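Novel protein similar to vertebrate potassium voltage-gated channel, subfamily H (Eag-related) family (Danio rerio, PDB 3UKN) probably serves as the pore-forming subunit of a tetrameric voltage-gated potassium channel, this chain being its C-linker and cyclic nucleotide-binding homology domain. Local coordinates at residues 67-72 with 94-99; 78-83 with 142-147; 148-153 with 173-178. All blocks are in the same frame, centred on the assembly; numbering follows the deposited sequence.

Contact 1. Residues 67-72 with 94-99; sequences ADIAMH and LSLIIK
Where helix 63-71 of the C-linker region meets helix 88-96, which leads into the sheet of the cyclic nucleotide-binding homology domain, I69 and A70 pack on S95 and L96. Both helices are engaged close to their C-terminal ends, with the CA atoms of A70 and L96 6.5 Å apart. The tightest touch is between methyls, I69 CG2 lying 3.7 Å from L96 CD2, and the two side chains cross at about a right angle. In I69 the CG2 methyl stands anti to the backbone N, and this branch, not CG1, faces the leucine. L96 reaches over with CD2 alone, which also comes within 4.1 Å of A70 N and 4.3 Å of A70 CB. Beside it A70 CB sits 3.9 Å from S95 OG. That hydroxyl lies between its own backbone N and carbonyl carbon (chi1 74°) and is hydrogen-bonded to R92 O, one turn back.

In the same helix as I69, D68 OD2 forms a salt bridge with R37 NH1 of the second subunit, and I69 packs on M38 of that subunit. No hydrogen bond crosses between the segments: the helices meet mainly through methyl groups, while the one facing hydroxyl spends its polarity within its own helix.

Contact 2. Residues 78-83 with 142-147; sequences LQLPLF and GDLIGS
L80 O accepts a hydrogen bond from F83 N at 3.0 Å, closing the short 3-10 turn 81-83; L82 within it and L80 just before it face L144. The meeting itself is apolar. L80 CD1 lies 4.0 Å from L144 CD1 and 4.2 Å from L144 CD2, so one methyl faces the forked end of the other leucine, and the two side chains cross obliquely. L144 extends toward the turn with CG anti to its backbone N (chi1 -174°). Its CD2 methyl approaches L82 CD2 more loosely, at 4.5 Å, while L80 CD2 approaches G142 O at 4.2 Å. G142 has a positive phi of 97°, a backbone shape that would crowd a CB against the preceding carbonyl oxygen.

Behind the leucines, the F83 ring is sandwiched between two neighbours from its own segment, L82 CG over one face and L78 CD2 over the other. L82 O is also bonded to Y188 OH, which ties the turn to helix 186-199.

The turn thus packs on the beta roll, over strands 118-122 and 144-146, in the linker between helices 63-71 and 88-96, with L80 on F121 of strand 118-122 and L82 on F192 and E195 of helix 186-199. Strand 144-146 runs between strand 118-122 and the parallel strand 200-203; backbone bonds of L144 to T201 and of G146 to Y202 fasten the latter, consistent with the C-terminal strand that acts as an intrinsic ligand in KCNH channels.

Contact 3. Residues 148-153 with 173-178; sequences DSLTKE and ISLKGL
The loop that sets L150 against L175 and L178 joins strands 144-146 and 161-164 of the beta roll, the place held by the phosphate-binding cassette in cyclic nucleotide-binding domains; here residues 148-153 form no regular helix or strand. It starts at D148, whose OD1 is shared by a salt bridge to R205 NE and a hydrogen bond to N203 ND2, so the C-terminal tail is fastened at this end of the loop. After S149 comes L150, the residue that carries the contact. With CG anti to the carbonyl carbon (chi1 -60°), its two methyls part between two leucines one turn apart on helix 175-184: CD2 lies 4.0 Å from L175 CD2, and CD1 lies 4.1 Å from L178 CD2. L150 and L175 cross at about a right angle. The leucine is buried, further covered by F192 and I196 of helix 186-199 and by I119 of strand 118-122. Its carbonyl oxygen is satisfied by R179 NE, a polar tie to the same helix that receives the methyls. T151 then turns to V193 and L182, and the chain runs into the poorly ordered K152 and E153. On the other segment, S174 is the N-cap of helix 175-184: S174 OG accepts from G177 N at 2.9 Å, with an angle of 152° at the hydrogen.

Contact 3 is buried throughout, contact 1 apart from the partly exposed L96, and contact 2 partly; all three meet mainly through methyl groups, without a hydrogen bond between their segments. What differs is the polar frame. Contact 1 borders the second subunit, where D68 finds its charge partner, whereas no other chain of the assembly touches contacts 2 and 3, both of which reach the sheet containing strands 118-122 and 144-146. F192 of helix 186-199 touches both L82 and L150. Contact 1 joins the others directly: L94 CD1 packs 3.6 Å from F83 CE1 of contact 2, and I98 CG1 lies 3.5 Å from I173 CD1 of contact 3. Contacts 2 and 3 merely adjoin in sequence.

Contact 1. Residues 67-72 with 94-99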
loop_
_atom_site.group_PDB
_atom_site.type_symbol
_atom_site.label_atom_id
_atom_site.label_comp_id
_atom_site.label_asym_id
_atom_site.label_seq_id
_atom_site.Cartn_x
_atom_site.Cartn_y
_atom_site.Cartn_z
ATOM N N ALA B 67 -5.288 -21.471 -5.076
ATOM C CA ALA B 67 -4.889 -22.337 -6.180
ATOM C C ALA B 67 -5.928 -22.203 -7.293
ATOM O O ALA B 67 -5.596 -21.904 -8.436
ATOM C CB ALA B 67 -4.760 -23.783 -5.732
ATOM N N ASP B 68 -7.196 -22.394 -6.955
ATOM C CA ASP B 68 -8.228 -22.305 -7.974
ATOM C C ASP B 68 -8.186 -20.997 -8.783
ATOM O O ASP B 68 -8.360 -21.013 -10.004
ATOM C CB ASP B 68 -9.613 -22.590 -7.384
ATOM C CG ASP B 68 -9.861 -24.082 -7.180
ATOM O OD1 ASP B 68 -9.011 -24.894 -7.617
ATOM O OD2 ASP B 68 -10.909 -24.445 -6.601
ATOM N N ILE B 69 -7.948 -19.868 -8.117
ATOM C CA ILE B 69 -7.745 -18.619 -8.848
ATOM C C ILE B 69 -6.490 -18.671 -9.740
ATOM O O ILE B 69 -6.530 -18.308 -10.922
ATOM C CB ILE B 69 -7.589 -17.421 -7.909
ATOM C CG1 ILE B 69 -8.891 -17.171 -7.135
ATOM C CG2 ILE B 69 -7.179 -16.201 -8.713
ATOM C CD1 ILE B 69 -8.682 -16.506 -5.788
ATOM N N ALA B 70 -5.373 -19.102 -9.172
ATOM C CA ALA B 70 -4.129 -19.110 -9.945
ATOM C C ALA B 70 -4.265 -19.859 -11.293
ATOM O O ALA B 70 -3.795 -19.367 -12.325
ATOM C CB ALA B 70 -2.966 -19.645 -9.117
ATOM N N MET B 71 -4.937 -21.011 -11.288
ATOM C CA MET B 71 -5.157 -21.788 -12.513
ATOM C C MET B 71 -5.737 -20.973 -13.679
ATOM O O MET B 71 -5.499 -21.299 -14.844
ATOM C CB MET B 71 -6.055 -23.001 -12.245
ATOM C CG MET B 71 -5.366 -24.234 -11.658
ATOM S SD MET B 71 -6.600 -25.406 -11.049
ATOM C CE MET B 71 -5.731 -26.190 -9.682
ATOM N N HIS B 72 -6.505 -19.927 -13.375
ATOM C CA HIS B 72 -7.105 -19.106 -14.429
ATOM C C HIS B 72 -6.207 -17.955 -14.896
ATOM O O HIS B 72 -6.598 -17.160 -15.762
ATOM C CB HIS B 72 -8.458 -18.548 -13.980
ATOM C CG HIS B 72 -9.531 -19.577 -13.882
ATOM N ND1 HIS B 72 -9.759 -20.316 -12.732
ATOM C CD2 HIS B 72 -10.446 -20.009 -14.784
ATOM C CE1 HIS B 72 -10.757 -21.148 -12.935
ATOM N NE2 HIS B 72 -11.199 -20.980 -14.174
ATOM N N LEU B 94 3.492 -16.206 -7.026
ATOM C CA LEU B 94 3.902 -15.045 -7.797
ATOM C C LEU B 94 2.781 -14.491 -8.648
ATOM O O LEU B 94 2.631 -13.276 -8.799
ATOM C CB LEU B 94 5.103 -15.376 -8.697
ATOM C CG LEU B 94 6.454 -15.533 -7.997
ATOM C CD1 LEU B 94 7.576 -15.870 -8.999
ATOM C CD2 LEU B 94 6.786 -14.262 -7.243
ATOM N N SER B 95 2.005 -15.374 -9.238
ATOM C CA SER B 95 1.010 -14.918 -10.199
ATOM C C SER B 95 -0.090 -14.160 -9.484
ATOM O O SER B 95 -0.738 -13.304 -10.083
ATOM C CB SER B 95 0.401 -16.091 -10.993
ATOM O OG SER B 95 -0.484 -16.813 -10.173
ATOM N N LEU B 96 -0.299 -14.480 -8.210
ATOM C CA LEU B 96 -1.345 -13.823 -7.430
ATOM C C LEU B 96 -0.992 -12.404 -6.924
ATOM O O LEU B 96 -1.871 -11.691 -6.446
ATOM C CB LEU B 96 -1.790 -14.719 -6.267
ATOM C CG LEU B 96 -2.440 -16.057 -6.632
ATOM C CD1 LEU B 96 -2.534 -16.983 -5.421
ATOM C CD2 LEU B 96 -3.807 -15.846 -7.274
ATOM N N ILE B 97 0.279 -12.003 -7.019
ATOM C CA ILE B 97 0.704 -10.670 -6.567
ATOM C C ILE B 97 1.150 -9.789 -7.741
ATOM O O ILE B 97 1.740 -8.728 -7.550
ATOM C CB ILE B 97 1.853 -10.709 -5.485
ATOM C CG1 ILE B 97 3.156 -11.292 -6.072
ATOM C CG2 ILE B 97 1.400 -11.449 -4.204
ATOM C CD1 ILE B 97 4.365 -11.269 -5.112
ATOM N N ILE B 98 0.859 -10.230 -8.959
ATOM C CA ILE B 98 1.218 -9.458 -10.142
ATOM C C ILE B 98 0.144 -8.408 -10.432
ATOM O O ILE B 98 -1.041 -8.711 -10.412
ATOM C CB ILE B 98 1.404 -10.379 -11.395
ATOM C CG1 ILE B 98 2.632 -11.270 -11.237
ATOM C CG2 ILE B 98 1.507 -9.558 -12.667
ATOM C CD1 ILE B 98 2.844 -12.180 -12.397
ATOM N N LYS B 99 0.565 -7.181 -10.709
ATOM C CA LYS B 99 -0.352 -6.072 -10.960
ATOM C C LYS B 99 -0.112 -5.549 -12.357
ATOM O O LYS B 99 0.877 -5.908 -13.000
ATOM C CB LYS B 99 -0.069 -4.914 -9.998
ATOM C CG LYS B 99 0.064 -5.308 -8.545
ATOM C CD LYS B 99 -1.288 -5.285 -7.881
ATOM C CE LYS B 99 -1.161 -5.571 -6.393
ATOM N NZ LYS B 99 -2.513 -5.587 -5.766
#

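Contact 2. Residues 78-83 with 142-147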
loop_
_atom_site.group_PDB
_atom_site.type_symbol
_atom_site.label_atom_id
_atom_site.label_comp_id
_atom_site.label_asym_id
_atom_site.label_seq_id
_atom_site.Cartn_x
_atom_site.Cartn_y
_atom_site.Cartn_z
ATOM N N LEU B 78 5.369 -13.882 -16.097
ATOM C CA LEU B 78 5.885 -15.153 -15.613
ATOM C C LEU B 78 6.198 -16.152 -16.717
ATOM O O LEU B 78 6.602 -17.275 -16.426
ATOM C CB LEU B 78 4.898 -15.806 -14.639
ATOM C CG LEU B 78 4.741 -15.121 -13.292
ATOM C CD1 LEU B 78 3.745 -15.892 -12.449
ATOM C CD2 LEU B 78 6.105 -14.975 -12.601
ATOM N N GLN B 79 5.989 -15.776 -17.973
ATOM C CA GLN B 79 6.336 -16.691 -19.058
ATOM C C GLN B 79 7.827 -16.659 -19.389
ATOM O O GLN B 79 8.319 -17.531 -20.093
ATOM C CB GLN B 79 5.484 -16.428 -20.300
ATOM C CG GLN B 79 4.028 -16.827 -20.119
ATOM C CD GLN B 79 3.109 -16.136 -21.101
ATOM O OE1 GLN B 79 3.502 -15.824 -22.227
ATOM N NE2 GLN B 79 1.879 -15.879 -20.674
ATOM N N LEU B 80 8.549 -15.679 -18.856
ATOM C CA LEU B 80 9.974 -15.550 -19.159
ATOM C C LEU B 80 10.815 -16.794 -18.779
ATOM O O LEU B 80 10.465 -17.523 -17.848
ATOM C CB LEU B 80 10.541 -14.311 -18.469
ATOM C CG LEU B 80 9.959 -12.968 -18.899
ATOM C CD1 LEU B 80 10.261 -11.876 -17.855
ATOM C CD2 LEU B 80 10.446 -12.593 -20.328
ATOM N N PRO B 81 11.920 -17.034 -19.510
ATOM C CA PRO B 81 12.874 -18.104 -19.188
ATOM C C PRO B 81 13.298 -18.093 -17.727
ATOM O O PRO B 81 13.629 -19.138 -17.163
ATOM C CB PRO B 81 14.074 -17.771 -20.086
ATOM C CG PRO B 81 13.455 -17.173 -21.301
ATOM C CD PRO B 81 12.201 -16.434 -20.828
ATOM N N LEU B 82 13.302 -16.905 -17.130
ATOM C CA LEU B 82 13.693 -16.717 -15.735
ATOM C C LEU B 82 12.934 -17.651 -14.768
ATOM O O LEU B 82 13.455 -18.042 -13.710
ATOM C CB LEU B 82 13.429 -15.255 -15.367
ATOM C CG LEU B 82 13.436 -14.875 -13.900
ATOM C CD1 LEU B 82 14.781 -15.302 -13.312
ATOM C CD2 LEU B 82 13.223 -13.395 -13.766
ATOM N N PHE B 83 11.707 -18.010 -15.139
ATOM C CA PHE B 83 10.791 -18.753 -14.250
ATOM C C PHE B 83 10.707 -20.245 -14.586
ATOM O O PHE B 83 10.016 -21.006 -13.906
ATOM C CB PHE B 83 9.386 -18.094 -14.215
ATOM C CG PHE B 83 9.414 -16.689 -13.667
ATOM C CD1 PHE B 83 9.573 -16.472 -12.315
ATOM C CD2 PHE B 83 9.354 -15.599 -14.511
ATOM C CE1 PHE B 83 9.661 -15.207 -11.811
ATOM C CE2 PHE B 83 9.431 -14.320 -14.016
ATOM C CZ PHE B 83 9.591 -14.121 -12.656
ATOM N N GLY B 142 7.592 -7.254 -24.121
ATOM C CA GLY B 142 8.404 -8.374 -23.707
ATOM C C GLY B 142 9.617 -7.979 -22.883
ATOM O O GLY B 142 10.279 -8.843 -22.308
ATOM N N ASP B 143 9.924 -6.685 -22.821
ATOM C CA ASP B 143 11.090 -6.250 -22.065
ATOM C C ASP B 143 10.849 -6.233 -20.545
ATOM O O ASP B 143 9.782 -5.839 -20.059
ATOM C CB ASP B 143 11.593 -4.882 -22.558
ATOM C CG ASP B 143 12.210 -4.943 -23.965
ATOM O OD1 ASP B 143 12.647 -6.028 -24.386
ATOM O OD2 ASP B 143 12.264 -3.902 -24.652
ATOM N N LEU B 144 11.859 -6.668 -19.804
ATOM C CA LEU B 144 11.816 -6.678 -18.356
ATOM C C LEU B 144 12.691 -5.552 -17.817
ATOM O O LEU B 144 13.849 -5.415 -18.218
ATOM C CB LEU B 144 12.321 -8.018 -17.831
ATOM C CG LEU B 144 12.217 -8.263 -16.317
ATOM C CD1 LEU B 144 10.767 -8.481 -15.881
ATOM C CD2 LEU B 144 13.075 -9.457 -15.908
ATOM N N ILE B 145 12.137 -4.747 -16.914
ATOM C CA ILE B 145 12.852 -3.623 -16.332
ATOM C C ILE B 145 13.042 -3.810 -14.829
ATOM O O ILE B 145 12.078 -4.076 -14.103
ATOM C CB ILE B 145 12.090 -2.313 -16.553
ATOM C CG1 ILE B 145 11.775 -2.130 -18.041
ATOM C CG2 ILE B 145 12.896 -1.118 -16.027
ATOM C CD1 ILE B 145 10.681 -1.098 -18.297
ATOM N N GLY B 146 14.281 -3.660 -14.357
ATOM C CA GLY B 146 14.560 -3.865 -12.952
ATOM C C GLY B 146 16.010 -3.707 -12.557
ATOM O O GLY B 146 16.718 -2.809 -13.020
ATOM N N SER B 147 16.443 -4.596 -11.678
ATOM C CA SER B 147 17.794 -4.577 -11.161
ATOM C C SER B 147 18.250 -6.009 -10.912
ATOM O O SER B 147 17.432 -6.924 -10.831
ATOM C CB SER B 147 17.842 -3.762 -9.873
ATOM O OG SER B 147 19.058 -3.956 -9.188
#

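Contact 3. Residues 148-153 with 173-178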
loop_
_atom_site.group_PDB
_atom_site.type_symbol
_atom_site.label_atom_id
_atom_site.label_comp_id
_atom_site.label_asym_id
_atom_site.label_seq_id
_atom_site.Cartn_x
_atom_site.Cartn_y
_atom_site.Cartn_z
ATOM N N ASP B 148 19.561 -6.189 -10.805
ATOM C CA ASP B 148 20.175 -7.500 -10.670
ATOM C C ASP B 148 20.348 -7.949 -9.217
ATOM O O ASP B 148 20.646 -9.112 -8.977
ATOM C CB ASP B 148 21.541 -7.502 -11.367
ATOM C CG ASP B 148 22.522 -6.546 -10.722
ATOM O OD1 ASP B 148 22.370 -5.323 -10.905
ATOM O OD2 ASP B 148 23.450 -7.013 -10.029
ATOM N N SER B 149 20.176 -7.061 -8.244
ATOM C CA SER B 149 20.380 -7.489 -6.851
ATOM C C SER B 149 19.123 -7.410 -5.996
ATOM O O SER B 149 19.065 -6.666 -5.021
ATOM C CB SER B 149 21.525 -6.717 -6.193
ATOM O OG SER B 149 22.765 -7.351 -6.448
ATOM N N LEU B 150 18.128 -8.212 -6.357
ATOM C CA LEU B 150 16.789 -8.047 -5.831
ATOM C C LEU B 150 16.545 -8.702 -4.476
ATOM O O LEU B 150 15.534 -8.420 -3.832
ATOM C CB LEU B 150 15.768 -8.556 -6.847
ATOM C CG LEU B 150 15.799 -7.850 -8.204
ATOM C CD1 LEU B 150 14.760 -8.434 -9.147
ATOM C CD2 LEU B 150 15.569 -6.358 -8.036
ATOM N N THR B 151 17.450 -9.567 -4.032
ATOM C CA THR B 151 17.141 -10.392 -2.871
ATOM C C THR B 151 17.972 -10.105 -1.626
ATOM O O THR B 151 17.956 -10.902 -0.692
ATOM C CB THR B 151 17.234 -11.912 -3.183
ATOM O OG1 THR B 151 18.607 -12.314 -3.276
ATOM C CG2 THR B 151 16.501 -12.256 -4.477
ATOM N N LYS B 152 18.688 -8.987 -1.591
ATOM C CA LYS B 152 19.505 -8.701 -0.414
ATOM C C LYS B 152 18.645 -8.676 0.864
ATOM O O LYS B 152 18.587 -9.678 1.569
ATOM C CB LYS B 152 20.353 -7.436 -0.604
ATOM C CG LYS B 152 20.919 -7.286 -2.008
ATOM C CD LYS B 152 22.297 -7.909 -2.186
ATOM C CE LYS B 152 22.273 -9.422 -2.055
ATOM N NZ LYS B 152 23.535 -10.035 -2.545
ATOM N N GLU B 153 17.954 -7.578 1.160
ATOM C CA GLU B 153 17.928 -6.388 0.332
ATOM C C GLU B 153 17.408 -5.222 1.147
ATOM O O GLU B 153 16.816 -5.402 2.211
ATOM C CB GLU B 153 17.045 -6.608 -0.897
ATOM N N ILE B 173 5.696 -6.694 -10.221
ATOM C CA ILE B 173 5.661 -7.319 -8.913
ATOM C C ILE B 173 6.559 -6.470 -7.990
ATOM O O ILE B 173 7.688 -6.123 -8.363
ATOM C CB ILE B 173 6.226 -8.721 -8.980
ATOM C CG1 ILE B 173 5.502 -9.531 -10.050
ATOM C CG2 ILE B 173 6.140 -9.405 -7.624
ATOM C CD1 ILE B 173 5.898 -10.989 -10.069
ATOM N N SER B 174 6.049 -6.115 -6.813
ATOM C CA SER B 174 6.796 -5.291 -5.880
ATOM C C SER B 174 7.970 -6.091 -5.389
ATOM O O SER B 174 7.890 -7.321 -5.270
ATOM C CB SER B 174 5.929 -4.915 -4.680
ATOM O OG SER B 174 5.567 -6.080 -3.953
ATOM N N LEU B 175 9.059 -5.403 -5.075
ATOM C CA LEU B 175 10.233 -6.080 -4.517
ATOM C C LEU B 175 9.877 -6.712 -3.180
ATOM O O LEU B 175 10.368 -7.782 -2.830
ATOM C CB LEU B 175 11.391 -5.092 -4.337
ATOM C CG LEU B 175 11.857 -4.472 -5.648
ATOM C CD1 LEU B 175 13.230 -3.805 -5.465
ATOM C CD2 LEU B 175 11.883 -5.568 -6.752
ATOM N N LYS B 176 9.016 -6.037 -2.428
ATOM C CA LYS B 176 8.578 -6.556 -1.141
ATOM C C LYS B 176 7.881 -7.904 -1.331
ATOM O O LYS B 176 8.221 -8.873 -0.671
ATOM C CB LYS B 176 7.630 -5.558 -0.484
ATOM C CG LYS B 176 7.257 -5.847 0.964
ATOM C CD LYS B 176 6.288 -4.772 1.459
ATOM C CE LYS B 176 5.310 -5.290 2.504
ATOM N NZ LYS B 176 5.979 -5.587 3.803
ATOM N N GLY B 177 6.926 -7.970 -2.253
ATOM C CA GLY B 177 6.127 -9.178 -2.428
ATOM C C GLY B 177 6.998 -10.281 -2.999
ATOM O O GLY B 177 6.976 -11.428 -2.559
ATOM N N LEU B 178 7.790 -9.901 -3.984
ATOM C CA LEU B 178 8.739 -10.793 -4.612
ATOM C C LEU B 178 9.700 -11.363 -3.599
ATOM O O LEU B 178 10.000 -12.553 -3.640
ATOM C CB LEU B 178 9.511 -10.044 -5.689
ATOM C CG LEU B 178 10.645 -10.803 -6.354
ATOM C CD1 LEU B 178 10.107 -11.813 -7.358
ATOM C CD2 LEU B 178 11.519 -9.783 -7.052
#